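Local coordinates for protein TetR family transcriptional regulator (PDB 5XS9) that probably binds operator DNA as a dimeric TetR-family regulator and controls transcription of genes for biotin biosynthesis, at residues D7-A10 against A11-I15; M26-L29 against A30-D34; I75-S78 against C79-L82; I137-V140 against L141-V145; G177-L180 against L181-L185. All coordinates share one frame; numbering follows the deposited sequence.

In the fold
All five contacts lie within single helices, but at different places in the two-part TetR architecture. Interactions 1 and 2 sit in the DNA-binding head, on adjoining helices 5-19 and 26-33 packed through Ala11, Ile15, Leu29 and Leu33. Both are partly buried: interaction 1 turns on a threonine-to-backbone bond, interaction 2 on a surface salt-bridge network. Interactions 3, 4 and 5 are buried contacts of the C-terminal body and touch one another; centre to centre, interaction 3 lies about 12 Å from interaction 4. Interaction 4 is mostly aromatic and aliphatic, with a threonine-to-backbone bond like that of interaction 1, while interaction 3 has a salt bridge and interaction 5 a weak amide-carboxylate contact. Only interactions 4 and 5 meet the second subunit.

Interaction 1: residues D7-A10 against A11-I15; sequences DVVA and AATKI
The flat group in this contact is the peptide carbonyl of Val9, which Thr13 approaches with two donors. The hydroxyl OG1 comes in above the carbonyl plane, 39° out of it, with OG1 of Thr13 2.9 Å from O of Val9. The amide N of Thr13 is tilted less from that plane and also lies 2.9 Å from O of Val9, so a single oxygen accepts both bonds. The threonine torsion accounts for this: OG1 lies beside its own backbone N (chi1 -62°), which directs the hydroxyl back down the helix, while CG2 is anti to that N. On the same side of the helix, Val9 CG1 stands 4.2 Å from Thr13 OG1. The other i to i+4 bonds follow the usual alpha-helical course, from Ala11 N to Asp7 O, Ala12 N to Val8 O (2.8 Å) and Lys14 N to Ala10 O. Lys14 contributes little beyond its CB; its chain leads away, and its amine pairs with Asp18. The small alanines allow close helix packing: Ala11 lies against Leu29 and Leu33 of helix 26-33, and Ala12 against Leu50 and Val54 of helix 47-58. Thr13 OG1 is also hydrogen-bonded to His57, so helix 5-19 packs on both helices, which also meet each other at Leu50.

Interaction 2: residues M26-L29 against A30-D34; sequences MRRL and ARELD
Arg28, Arg31 and Glu32 form a salt-bridge network on helix 26-33, which by its place in the TetR-type head is the first helix of the helix-turn-helix. The ionic part centres on one oxygen. Arg28 grips Glu32 side-on with two nitrogens: NE of Arg28 lies 2.9 Å from OE2 of Glu32, on the anti lone pair, and NH2 of Arg28 lies 3.1 Å from the same OE2, which it meets from above the carboxylate plane. A bend at chi2 (76°) swings the Arg28 chain along the helix towards Glu32. Arg31 adds charge without a directed bond, its NH1 being a long 3.6 Å from Glu32 OE2 and that oxygen well out of the guanidinium plane. The two guanidinium groups are nearly parallel, 19° apart, and NH2 of Arg31 rests over one face of Arg28. Glu32 probably offsets the like charges. Apolar contact occupies the other side, where Leu29 and Leu33 run side by side towards Ile15, Ala11 and Leu40. Routine i to i+4 backbone bonds join the turns. The helix closes in a Schellman motif: Asp34 has positive phi (53°), and its N lies 2.9 Å from O of Arg31.

Interaction 3: residues I75-S78 against C79-L82; sequences IHES and CRAL
Glu77 and Arg80 form the ionic pair of this turn, one bond from NH2 of Arg80 to OE1 of Glu77. The modelled separation of these two atoms, 2.5 Å, is unusually short, so the pairing is clear but its exact length is doubtful. The oxygen lies in the guanidinium plane, whereas the nitrogen meets OE1 on the anti side and somewhat out of the carboxylate plane; the two planes stand 79° apart. A bend at chi3 (-69°) folds Arg80 back over the preceding turn. Its guanidinium therefore spreads over the carbonyl of His76, with O of His76 3.8 Å above the centre of the group, and NH1 of Arg80 comes within 3.6 Å of CB of His76. That same carbonyl accepts the amide of Arg80, His76 O to Arg80 N being 3.0 Å. The amides of Cys79, Ala81 and Leu82 are likewise satisfied by the carbonyls of Ile75, Glu77 and Ser78. The buried imidazole has its partner elsewhere: NE2 of His76 is hydrogen-bonded to Gln179 OE1 on helix 170-186. Ser78 OG makes a weak bond to the carbonyl of Gln74. On the apolar side, SG of Cys79 lies 4.1 Å from CG2 of Ile75, and both side chains face helix 170-186. The chemistry thus divides round the helix. Charge is gathered at Glu77 and Arg80, and positive charge above the His76 carbonyl would probably be electrostatically favourable, while the sulfur and aliphatic groups serve the packed interior.

Interaction 4: residues I137-V140 against L141-V145; sequences IYYV and LGFTV
Regular i to i+4 bonds tie Ile137-Val140 to Leu141-Thr144, the straightest running from N of Leu141 to O of Ile137 (2.8 Å, 171° at the hydrogen). The turns belong to helix 129-155, which with helix 170-186 and their mates in the second subunit fits the helix-bundle dimer interface of the TetR fold. Tyr139 and Phe143 lie side by side pointing the same way. Their rings are oblique, 55° between planes and 5.8 Å between centroids. CB of Phe143 lies over one face of the tyrosine ring, offset toward its rim, and OH of Tyr139 comes 3.6 Å from CD1 of Phe143. That hydroxyl is fixed by a bond to the carbonyl of Phe174. Tyr138 instead reaches across the interface, its OH bonded to Asp146 of the second subunit and its ring meeting Phe143 of that subunit. CG2 of Ile137 touches CD1 of Leu141 at 3.6 Å; Ile137 packs on helices 71-87 and 106-122, Leu141 on helix 92-101. Thr144 buries its hydroxyl against the backbone: OG1 is 2.8 Å and N is 3.0 Å from O of Val140, and the two donors reach that oxygen from opposite faces of the carbonyl plane.

Interaction 5: residues G177-L180 against L181-L185; sequences GLQL and LVDGL
Gln179 and Asp183 meet one turn apart through the amide nitrogen, which reaches both carboxylate oxygens only weakly. NE2 of Gln179 is 3.2 Å from OD1 of Asp183 but badly angled (131° at the hydrogen), and 3.4 Å from OD2 of the same residue on a straighter but longer path. The amide and carboxylate planes stand 65° apart, so this is no flat, paired arrangement. CG1 of Val182 lies alongside, 3.9 Å from NE2 of Gln179. The glutamine reaches its partner because its chain bends at chi2 (57°), turning the amide along the helix. The next shell is backbone. N of Asp183 donates to O of Gln179 at 2.9 Å, while the bonds Leu181 to Gly177, Val182 to Leu178 and Gly184 to Leu180 keep the turns regular. Further out, the other end of the amide is engaged by His76 of helix 71-87, which would set which way NE2 points. The leucines on the remaining faces knit helix 170-186 into the body. Leu178 packs on Cys79 of helix 71-87, and Leu181 on Thr135 of helix 129-155. Leu181 also touches Leu181 of the second subunit and Leu180 touches its Thr135, so the helix lies between helices 71-87 and 129-155 of its own chain and the partner chain.

Interaction 1: residues D7-A10 against A11-I15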
loop_
_atom_site.group_PDB
_atom_site.type_symbol
_atom_site.label_atom_id
_atom_site.label_comp_id
_atom_site.label_asym_id
_atom_site.label_seq_id
_atom_site.Cartn_x
_atom_site.Cartn_y
_atom_site.Cartn_z
ATOM N N ASP A 7 19.717 15.279 15.131
ATOM C CA ASP A 7 18.774 16.386 15.373
ATOM C C ASP A 7 17.965 16.709 14.128
ATOM O O ASP A 7 16.826 17.081 14.220
ATOM C CB ASP A 7 19.496 17.687 15.827
ATOM C CG ASP A 7 20.142 17.558 17.202
ATOM O OD1 ASP A 7 19.492 17.052 18.139
ATOM O OD2 ASP A 7 21.298 17.983 17.354
ATOM N N VAL A 8 18.601 16.643 12.974
ATOM C CA VAL A 8 17.911 16.924 11.730
ATOM C C VAL A 8 16.774 15.895 11.518
ATOM O O VAL A 8 15.622 16.268 11.255
ATOM C CB VAL A 8 18.892 16.943 10.551
ATOM C CG1 VAL A 8 18.153 17.086 9.228
ATOM C CG2 VAL A 8 19.881 18.110 10.753
ATOM N N VAL A 9 17.096 14.621 11.741
ATOM C CA VAL A 9 16.139 13.525 11.510
ATOM C C VAL A 9 15.005 13.657 12.450
ATOM O O VAL A 9 13.846 13.527 12.071
ATOM C CB VAL A 9 16.823 12.168 11.622
ATOM C CG1 VAL A 9 15.774 11.054 11.536
ATOM C CG2 VAL A 9 17.830 12.024 10.488
ATOM N N ALA A 10 15.323 13.985 13.702
ATOM C CA ALA A 10 14.309 14.198 14.686
ATOM C C ALA A 10 13.373 15.380 14.348
ATOM O O ALA A 10 12.128 15.301 14.516
ATOM C CB ALA A 10 14.958 14.404 16.081
ATOM N N ALA A 11 13.952 16.486 13.911
ATOM C CA ALA A 11 13.130 17.626 13.502
ATOM C C ALA A 11 12.234 17.205 12.326
ATOM O O ALA A 11 11.045 17.565 12.255
ATOM C CB ALA A 11 14.005 18.805 13.096
ATOM N N ALA A 12 12.826 16.473 11.401
ATOM C CA ALA A 12 12.073 16.036 10.184
ATOM C C ALA A 12 10.888 15.141 10.575
ATOM O O ALA A 12 9.793 15.265 10.016
ATOM C CB ALA A 12 13.006 15.296 9.259
ATOM N N THR A 13 11.098 14.318 11.621
ATOM C CA THR A 13 10.089 13.393 12.135
ATOM C C THR A 13 8.955 14.131 12.826
ATOM O O THR A 13 7.766 13.798 12.682
ATOM C CB THR A 13 10.759 12.302 13.047
ATOM O OG1 THR A 13 11.662 11.587 12.214
ATOM C CG2 THR A 13 9.776 11.363 13.647
ATOM N N LYS A 14 9.304 15.186 13.520
ATOM C CA LYS A 14 8.289 16.047 14.134
ATOM C C LYS A 14 7.409 16.794 13.098
ATOM O O LYS A 14 6.214 16.924 13.264
ATOM C CB LYS A 14 9.011 17.046 15.060
ATOM C CG LYS A 14 8.096 17.881 15.936
ATOM C CD LYS A 14 8.932 18.674 16.937
ATOM C CE LYS A 14 8.256 19.971 17.339
ATOM N NZ LYS A 14 6.835 19.745 17.705
ATOM N N ILE A 15 7.995 17.242 12.002
ATOM C CA ILE A 15 7.200 17.850 10.938
ATOM C C ILE A 15 6.199 16.804 10.386
ATOM O O ILE A 15 5.012 17.085 10.157
ATOM C CB ILE A 15 8.111 18.385 9.813
ATOM C CG1 ILE A 15 8.904 19.591 10.335
ATOM C CG2 ILE A 15 7.313 18.816 8.589
ATOM C CD1 ILE A 15 10.138 19.931 9.536
#

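Interaction 2: residues M26-L29 against A30-D34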
loop_
_atom_site.group_PDB
_atom_site.type_symbol
_atom_site.label_atom_id
_atom_site.label_comp_id
_atom_site.label_asym_id
_atom_site.label_seq_id
_atom_site.Cartn_x
_atom_site.Cartn_y
_atom_site.Cartn_z
ATOM N N MET A 26 12.571 19.663 2.297
ATOM C CA MET A 26 13.839 20.193 2.716
ATOM C C MET A 26 13.712 21.689 3.084
ATOM O O MET A 26 14.311 22.150 4.082
ATOM C CB MET A 26 14.894 19.928 1.635
ATOM C CG MET A 26 15.239 18.431 1.448
ATOM S SD MET A 26 16.349 17.827 2.716
ATOM C CE MET A 26 18.014 18.328 2.326
ATOM N N ARG A 27 12.925 22.448 2.320
ATOM C CA ARG A 27 12.751 23.889 2.661
ATOM C C ARG A 27 12.005 24.043 3.987
ATOM O O ARG A 27 12.398 24.851 4.800
ATOM C CB ARG A 27 12.086 24.702 1.554
ATOM C CG ARG A 27 10.597 24.460 1.391
ATOM C CD ARG A 27 10.027 25.085 0.124
ATOM N NE ARG A 27 8.776 24.420 -0.278
ATOM C CZ ARG A 27 8.689 23.208 -0.845
ATOM N NH1 ARG A 27 9.775 22.450 -1.082
ATOM N NH2 ARG A 27 7.500 22.733 -1.183
ATOM N N ARG A 28 10.990 23.215 4.246
ATOM C CA ARG A 28 10.296 23.307 5.551
ATOM C C ARG A 28 11.195 22.893 6.717
ATOM O O ARG A 28 11.178 23.495 7.785
ATOM C CB ARG A 28 9.017 22.435 5.547
ATOM C CG ARG A 28 8.285 22.411 6.883
ATOM C CD ARG A 28 7.541 23.693 7.067
ATOM N NE ARG A 28 6.919 23.761 8.383
ATOM C CZ ARG A 28 5.629 23.544 8.644
ATOM N NH1 ARG A 28 4.740 23.209 7.692
ATOM N NH2 ARG A 28 5.213 23.672 9.897
ATOM N N LEU A 29 11.985 21.851 6.496
ATOM C CA LEU A 29 12.877 21.352 7.522
ATOM C C LEU A 29 13.875 22.463 7.885
ATOM O O LEU A 29 14.145 22.673 9.063
ATOM C CB LEU A 29 13.650 20.131 7.002
ATOM C CG LEU A 29 14.549 19.409 7.997
ATOM C CD1 LEU A 29 13.856 19.035 9.336
ATOM C CD2 LEU A 29 15.117 18.224 7.253
ATOM N N ALA A 30 14.450 23.121 6.868
ATOM C CA ALA A 30 15.407 24.226 7.125
ATOM C C ALA A 30 14.756 25.369 7.915
ATOM O O ALA A 30 15.357 25.904 8.840
ATOM C CB ALA A 30 16.009 24.758 5.855
ATOM N N ARG A 31 13.526 25.709 7.572
ATOM C CA ARG A 31 12.808 26.717 8.340
ATOM C C ARG A 31 12.612 26.299 9.817
ATOM O O ARG A 31 12.948 27.071 10.686
ATOM C CB ARG A 31 11.499 27.060 7.665
ATOM C CG ARG A 31 10.687 28.098 8.402
ATOM C CD ARG A 31 9.694 28.776 7.477
ATOM N NE ARG A 31 8.571 27.964 6.957
ATOM C CZ ARG A 31 7.562 27.465 7.682
ATOM N NH1 ARG A 31 7.532 27.586 9.020
ATOM N NH2 ARG A 31 6.571 26.804 7.063
ATOM N N GLU A 32 12.180 25.057 10.084
ATOM C CA GLU A 32 11.990 24.585 11.433
ATOM C C GLU A 32 13.267 24.509 12.228
ATOM O O GLU A 32 13.246 24.676 13.438
ATOM C CB GLU A 32 11.325 23.215 11.458
ATOM C CG GLU A 32 9.920 23.201 10.865
ATOM C CD GLU A 32 8.924 24.106 11.578
ATOM O OE1 GLU A 32 9.054 24.369 12.777
ATOM O OE2 GLU A 32 7.987 24.548 10.916
ATOM N N LEU A 33 14.386 24.206 11.591
ATOM C CA LEU A 33 15.641 24.223 12.288
ATOM C C LEU A 33 16.229 25.655 12.347
ATOM O O LEU A 33 17.257 25.855 12.967
ATOM C CB LEU A 33 16.657 23.278 11.661
ATOM C CG LEU A 33 16.310 21.792 11.741
ATOM C CD1 LEU A 33 17.126 21.089 10.707
ATOM C CD2 LEU A 33 16.599 21.274 13.140
ATOM N N ASP A 34 15.596 26.615 11.677
ATOM C CA ASP A 34 16.095 27.970 11.626
ATOM C C ASP A 34 17.540 27.883 11.146
ATOM O O ASP A 34 18.457 28.257 11.868
ATOM C CB ASP A 34 15.948 28.669 13.005
ATOM C CG ASP A 34 16.136 30.184 12.931
ATOM O OD1 ASP A 34 16.190 30.732 11.822
ATOM O OD2 ASP A 34 16.228 30.833 13.992
#

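Interaction 3: residues I75-S78 against C79-L82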
loop_
_atom_site.group_PDB
_atom_site.type_symbol
_atom_site.label_atom_id
_atom_site.label_comp_id
_atom_site.label_asym_id
_atom_site.label_seq_id
_atom_site.Cartn_x
_atom_site.Cartn_y
_atom_site.Cartn_z
ATOM N N ILE A 75 7.450 -14.593 12.255
ATOM C CA ILE A 75 6.749 -13.769 11.277
ATOM C C ILE A 75 5.732 -12.902 12.015
ATOM O O ILE A 75 5.663 -11.697 11.800
ATOM C CB ILE A 75 6.056 -14.629 10.258
ATOM C CG1 ILE A 75 7.159 -15.216 9.335
ATOM C CG2 ILE A 75 5.058 -13.763 9.476
ATOM C CD1 ILE A 75 6.654 -16.280 8.511
ATOM N N HIS A 76 4.973 -13.520 12.893
ATOM C CA HIS A 76 3.992 -12.739 13.663
ATOM C C HIS A 76 4.668 -11.587 14.402
ATOM O O HIS A 76 4.209 -10.452 14.338
ATOM C CB HIS A 76 3.111 -13.636 14.589
ATOM C CG HIS A 76 2.075 -14.429 13.840
ATOM N ND1 HIS A 76 0.911 -13.850 13.340
ATOM C CD2 HIS A 76 1.989 -15.754 13.547
ATOM C CE1 HIS A 76 0.190 -14.778 12.733
ATOM N NE2 HIS A 76 0.821 -15.937 12.841
ATOM N N GLU A 77 5.770 -11.871 15.092
ATOM C CA GLU A 77 6.403 -10.897 15.981
ATOM C C GLU A 77 6.982 -9.781 15.184
ATOM O O GLU A 77 6.736 -8.580 15.453
ATOM C CB GLU A 77 7.460 -11.595 16.911
ATOM C CG GLU A 77 7.951 -10.768 18.061
ATOM C CD GLU A 77 6.945 -10.650 19.241
ATOM O OE1 GLU A 77 5.900 -11.327 19.280
ATOM O OE2 GLU A 77 7.233 -9.870 20.168
ATOM N N SER A 78 7.680 -10.101 14.080
ATOM C CA SER A 78 8.213 -9.070 13.221
ATOM C C SER A 78 7.196 -8.155 12.568
ATOM O O SER A 78 7.400 -6.943 12.438
ATOM C CB SER A 78 9.150 -9.642 12.139
ATOM O OG SER A 78 10.329 -10.103 12.819
ATOM N N CYS A 79 6.107 -8.727 12.097
ATOM C CA CYS A 79 5.115 -7.945 11.379
ATOM C C CYS A 79 4.341 -7.061 12.357
ATOM O O CYS A 79 4.019 -5.963 12.013
ATOM C CB CYS A 79 4.151 -8.931 10.690
ATOM S SG CYS A 79 5.003 -9.652 9.197
ATOM N N ARG A 80 3.996 -7.586 13.542
ATOM C CA ARG A 80 3.315 -6.751 14.545
ATOM C C ARG A 80 4.193 -5.589 14.919
ATOM O O ARG A 80 3.722 -4.440 14.986
ATOM C CB ARG A 80 2.957 -7.513 15.822
ATOM C CG ARG A 80 1.826 -8.503 15.744
ATOM C CD ARG A 80 1.478 -9.004 17.152
ATOM N NE ARG A 80 2.533 -9.847 17.739
ATOM C CZ ARG A 80 2.524 -11.194 17.810
ATOM N NH1 ARG A 80 1.498 -11.946 17.324
ATOM N NH2 ARG A 80 3.595 -11.823 18.341
ATOM N N ALA A 81 5.491 -5.834 15.105
ATOM C CA ALA A 81 6.374 -4.718 15.537
ATOM C C ALA A 81 6.480 -3.724 14.426
ATOM O O ALA A 81 6.518 -2.507 14.659
ATOM C CB ALA A 81 7.759 -5.208 15.930
ATOM N N LEU A 82 6.492 -4.215 13.180
ATOM C CA LEU A 82 6.568 -3.320 12.062
ATOM C C LEU A 82 5.294 -2.450 11.924
ATOM O O LEU A 82 5.372 -1.237 11.763
ATOM C CB LEU A 82 6.877 -4.115 10.770
ATOM C CG LEU A 82 6.729 -3.316 9.503
ATOM C CD1 LEU A 82 7.718 -2.172 9.352
ATOM C CD2 LEU A 82 6.857 -4.240 8.312
#

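Interaction 4: residues I137-V140 against L141-V145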
loop_
_atom_site.group_PDB
_atom_site.type_symbol
_atom_site.label_atom_id
_atom_site.label_comp_id
_atom_site.label_asym_id
_atom_site.label_seq_id
_atom_site.Cartn_x
_atom_site.Cartn_y
_atom_site.Cartn_z
ATOM N N ILE A 137 5.815 -8.425 3.380
ATOM C CA ILE A 137 5.928 -6.982 3.549
ATOM C C ILE A 137 4.847 -6.250 2.791
ATOM O O ILE A 137 4.328 -5.236 3.296
ATOM C CB ILE A 137 7.340 -6.460 3.152
ATOM C CG1 ILE A 137 8.345 -6.926 4.159
ATOM C CG2 ILE A 137 7.390 -4.963 3.063
ATOM C CD1 ILE A 137 8.069 -6.472 5.573
ATOM N N TYR A 138 4.595 -6.663 1.534
ATOM C CA TYR A 138 3.588 -5.995 0.779
ATOM C C TYR A 138 2.235 -6.068 1.455
ATOM O O TYR A 138 1.475 -5.085 1.427
ATOM C CB TYR A 138 3.506 -6.517 -0.638
ATOM C CG TYR A 138 4.738 -6.281 -1.451
ATOM C CD1 TYR A 138 5.377 -5.066 -1.444
ATOM C CD2 TYR A 138 5.230 -7.281 -2.305
ATOM C CE1 TYR A 138 6.509 -4.888 -2.184
ATOM C CE2 TYR A 138 6.330 -7.078 -3.099
ATOM C CZ TYR A 138 6.946 -5.876 -3.059
ATOM O OH TYR A 138 8.094 -5.638 -3.817
ATOM N N TYR A 139 1.914 -7.204 2.010
ATOM C CA TYR A 139 0.686 -7.288 2.797
ATOM C C TYR A 139 0.650 -6.267 3.971
ATOM O O TYR A 139 -0.351 -5.538 4.182
ATOM C CB TYR A 139 0.427 -8.694 3.310
ATOM C CG TYR A 139 -0.587 -8.750 4.443
ATOM C CD1 TYR A 139 -1.917 -8.479 4.217
ATOM C CD2 TYR A 139 -0.185 -8.910 5.772
ATOM C CE1 TYR A 139 -2.845 -8.501 5.244
ATOM C CE2 TYR A 139 -1.105 -8.880 6.809
ATOM C CZ TYR A 139 -2.451 -8.679 6.551
ATOM O OH TYR A 139 -3.439 -8.696 7.566
ATOM N N VAL A 140 1.732 -6.221 4.705
ATOM C CA VAL A 140 1.767 -5.384 5.920
ATOM C C VAL A 140 1.686 -3.898 5.515
ATOM O O VAL A 140 0.967 -3.093 6.106
ATOM C CB VAL A 140 3.047 -5.588 6.728
ATOM C CG1 VAL A 140 3.146 -4.494 7.836
ATOM C CG2 VAL A 140 3.109 -6.969 7.281
ATOM N N LEU A 141 2.387 -3.530 4.468
ATOM C CA LEU A 141 2.283 -2.184 3.970
ATOM C C LEU A 141 0.949 -1.780 3.356
ATOM O O LEU A 141 0.454 -0.658 3.605
ATOM C CB LEU A 141 3.472 -1.839 3.011
ATOM C CG LEU A 141 4.869 -1.956 3.565
ATOM C CD1 LEU A 141 5.830 -1.820 2.372
ATOM C CD2 LEU A 141 5.111 -0.941 4.639
ATOM N N GLY A 142 0.340 -2.638 2.561
ATOM C CA GLY A 142 -1.000 -2.350 1.999
ATOM C C GLY A 142 -2.039 -2.250 3.128
ATOM O O GLY A 142 -2.874 -1.334 3.178
ATOM N N PHE A 143 -1.960 -3.176 4.047
ATOM C CA PHE A 143 -2.891 -3.201 5.193
ATOM C C PHE A 143 -2.789 -1.908 5.964
ATOM O O PHE A 143 -3.790 -1.258 6.217
ATOM C CB PHE A 143 -2.617 -4.372 6.108
ATOM C CG PHE A 143 -3.552 -4.475 7.289
ATOM C CD1 PHE A 143 -4.625 -5.353 7.238
ATOM C CD2 PHE A 143 -3.394 -3.673 8.383
ATOM C CE1 PHE A 143 -5.508 -5.493 8.269
ATOM C CE2 PHE A 143 -4.299 -3.781 9.467
ATOM C CZ PHE A 143 -5.328 -4.720 9.414
ATOM N N THR A 144 -1.583 -1.522 6.279
ATOM C CA THR A 144 -1.322 -0.415 7.199
ATOM C C THR A 144 -1.465 0.960 6.527
ATOM O O THR A 144 -1.965 1.863 7.174
ATOM C CB THR A 144 0.031 -0.543 7.903
ATOM O OG1 THR A 144 0.173 -1.875 8.472
ATOM C CG2 THR A 144 0.116 0.456 8.983
ATOM N N VAL A 145 -1.123 1.116 5.233
ATOM C CA VAL A 145 -1.481 2.301 4.520
ATOM C C VAL A 145 -2.995 2.488 4.541
ATOM O O VAL A 145 -3.475 3.599 4.734
ATOM C CB VAL A 145 -0.948 2.281 3.036
ATOM C CG1 VAL A 145 -1.511 3.454 2.255
ATOM C CG2 VAL A 145 0.596 2.314 3.010
#

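Interaction 5: residues G177-L180 against L181-L185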
loop_
_atom_site.group_PDB
_atom_site.type_symbol
_atom_site.label_atom_id
_atom_site.label_comp_id
_atom_site.label_asym_id
_atom_site.label_seq_id
_atom_site.Cartn_x
_atom_site.Cartn_y
_atom_site.Cartn_z
ATOM N N GLY A 177 -4.843 -11.947 8.371
ATOM C CA GLY A 177 -4.094 -11.928 7.081
ATOM C C GLY A 177 -2.707 -12.495 7.259
ATOM O O GLY A 177 -2.216 -13.217 6.422
ATOM N N LEU A 178 -2.056 -12.167 8.355
ATOM C CA LEU A 178 -0.780 -12.750 8.667
ATOM C C LEU A 178 -0.848 -14.276 8.791
ATOM O O LEU A 178 -0.011 -15.030 8.283
ATOM C CB LEU A 178 -0.225 -12.207 9.984
ATOM C CG LEU A 178 0.500 -10.874 9.976
ATOM C CD1 LEU A 178 1.219 -10.681 11.311
ATOM C CD2 LEU A 178 1.527 -10.838 8.853
ATOM N N GLN A 179 -1.871 -14.748 9.428
ATOM C CA GLN A 179 -2.077 -16.172 9.504
ATOM C C GLN A 179 -2.301 -16.883 8.187
ATOM O O GLN A 179 -1.838 -18.008 8.013
ATOM C CB GLN A 179 -3.201 -16.510 10.502
ATOM C CG GLN A 179 -3.274 -17.966 10.919
ATOM C CD GLN A 179 -1.958 -18.509 11.541
ATOM O OE1 GLN A 179 -1.287 -17.847 12.341
ATOM N NE2 GLN A 179 -1.565 -19.705 11.113
ATOM N N LEU A 180 -3.026 -16.289 7.271
ATOM C CA LEU A 180 -3.141 -16.828 5.926
ATOM C C LEU A 180 -1.795 -16.925 5.274
ATOM O O LEU A 180 -1.517 -17.927 4.630
ATOM C CB LEU A 180 -3.968 -15.949 4.982
ATOM C CG LEU A 180 -5.472 -15.942 5.118
ATOM C CD1 LEU A 180 -6.038 -14.968 4.098
ATOM C CD2 LEU A 180 -6.036 -17.331 4.874
ATOM N N LEU A 181 -0.971 -15.876 5.415
ATOM C CA LEU A 181 0.360 -15.956 4.852
ATOM C C LEU A 181 1.216 -17.051 5.461
ATOM O O LEU A 181 1.926 -17.731 4.772
ATOM C CB LEU A 181 1.072 -14.612 5.009
ATOM C CG LEU A 181 0.548 -13.533 4.085
ATOM C CD1 LEU A 181 1.114 -12.226 4.581
ATOM C CD2 LEU A 181 0.991 -13.861 2.664
ATOM N N VAL A 182 1.145 -17.202 6.786
ATOM C CA VAL A 182 1.868 -18.215 7.477
ATOM C C VAL A 182 1.440 -19.591 7.065
ATOM O O VAL A 182 2.278 -20.428 6.831
ATOM C CB VAL A 182 1.712 -17.985 9.042
ATOM C CG1 VAL A 182 2.081 -19.165 9.846
ATOM C CG2 VAL A 182 2.540 -16.783 9.442
ATOM N N ASP A 183 0.156 -19.819 6.985
ATOM C CA ASP A 183 -0.333 -21.099 6.490
ATOM C C ASP A 183 0.081 -21.368 5.053
ATOM O O ASP A 183 0.427 -22.508 4.753
ATOM C CB ASP A 183 -1.839 -21.207 6.621
ATOM C CG ASP A 183 -2.278 -21.380 8.079
ATOM O OD1 ASP A 183 -1.554 -21.969 8.836
ATOM O OD2 ASP A 183 -3.328 -20.914 8.462
ATOM N N GLY A 184 0.121 -20.333 4.205
ATOM C CA GLY A 184 0.637 -20.487 2.836
ATOM C C GLY A 184 2.124 -20.816 2.763
ATOM O O GLY A 184 2.533 -21.647 1.981
ATOM N N LEU A 185 2.923 -20.212 3.639
ATOM C CA LEU A 185 4.309 -20.552 3.730
ATOM C C LEU A 185 4.480 -21.993 4.151
ATOM O O LEU A 185 5.319 -22.702 3.581
ATOM C CB LEU A 185 5.056 -19.623 4.666
ATOM C CG LEU A 185 5.260 -18.186 4.252
ATOM C CD1 LEU A 185 5.659 -17.249 5.354
ATOM C CD2 LEU A 185 6.273 -18.045 3.091
#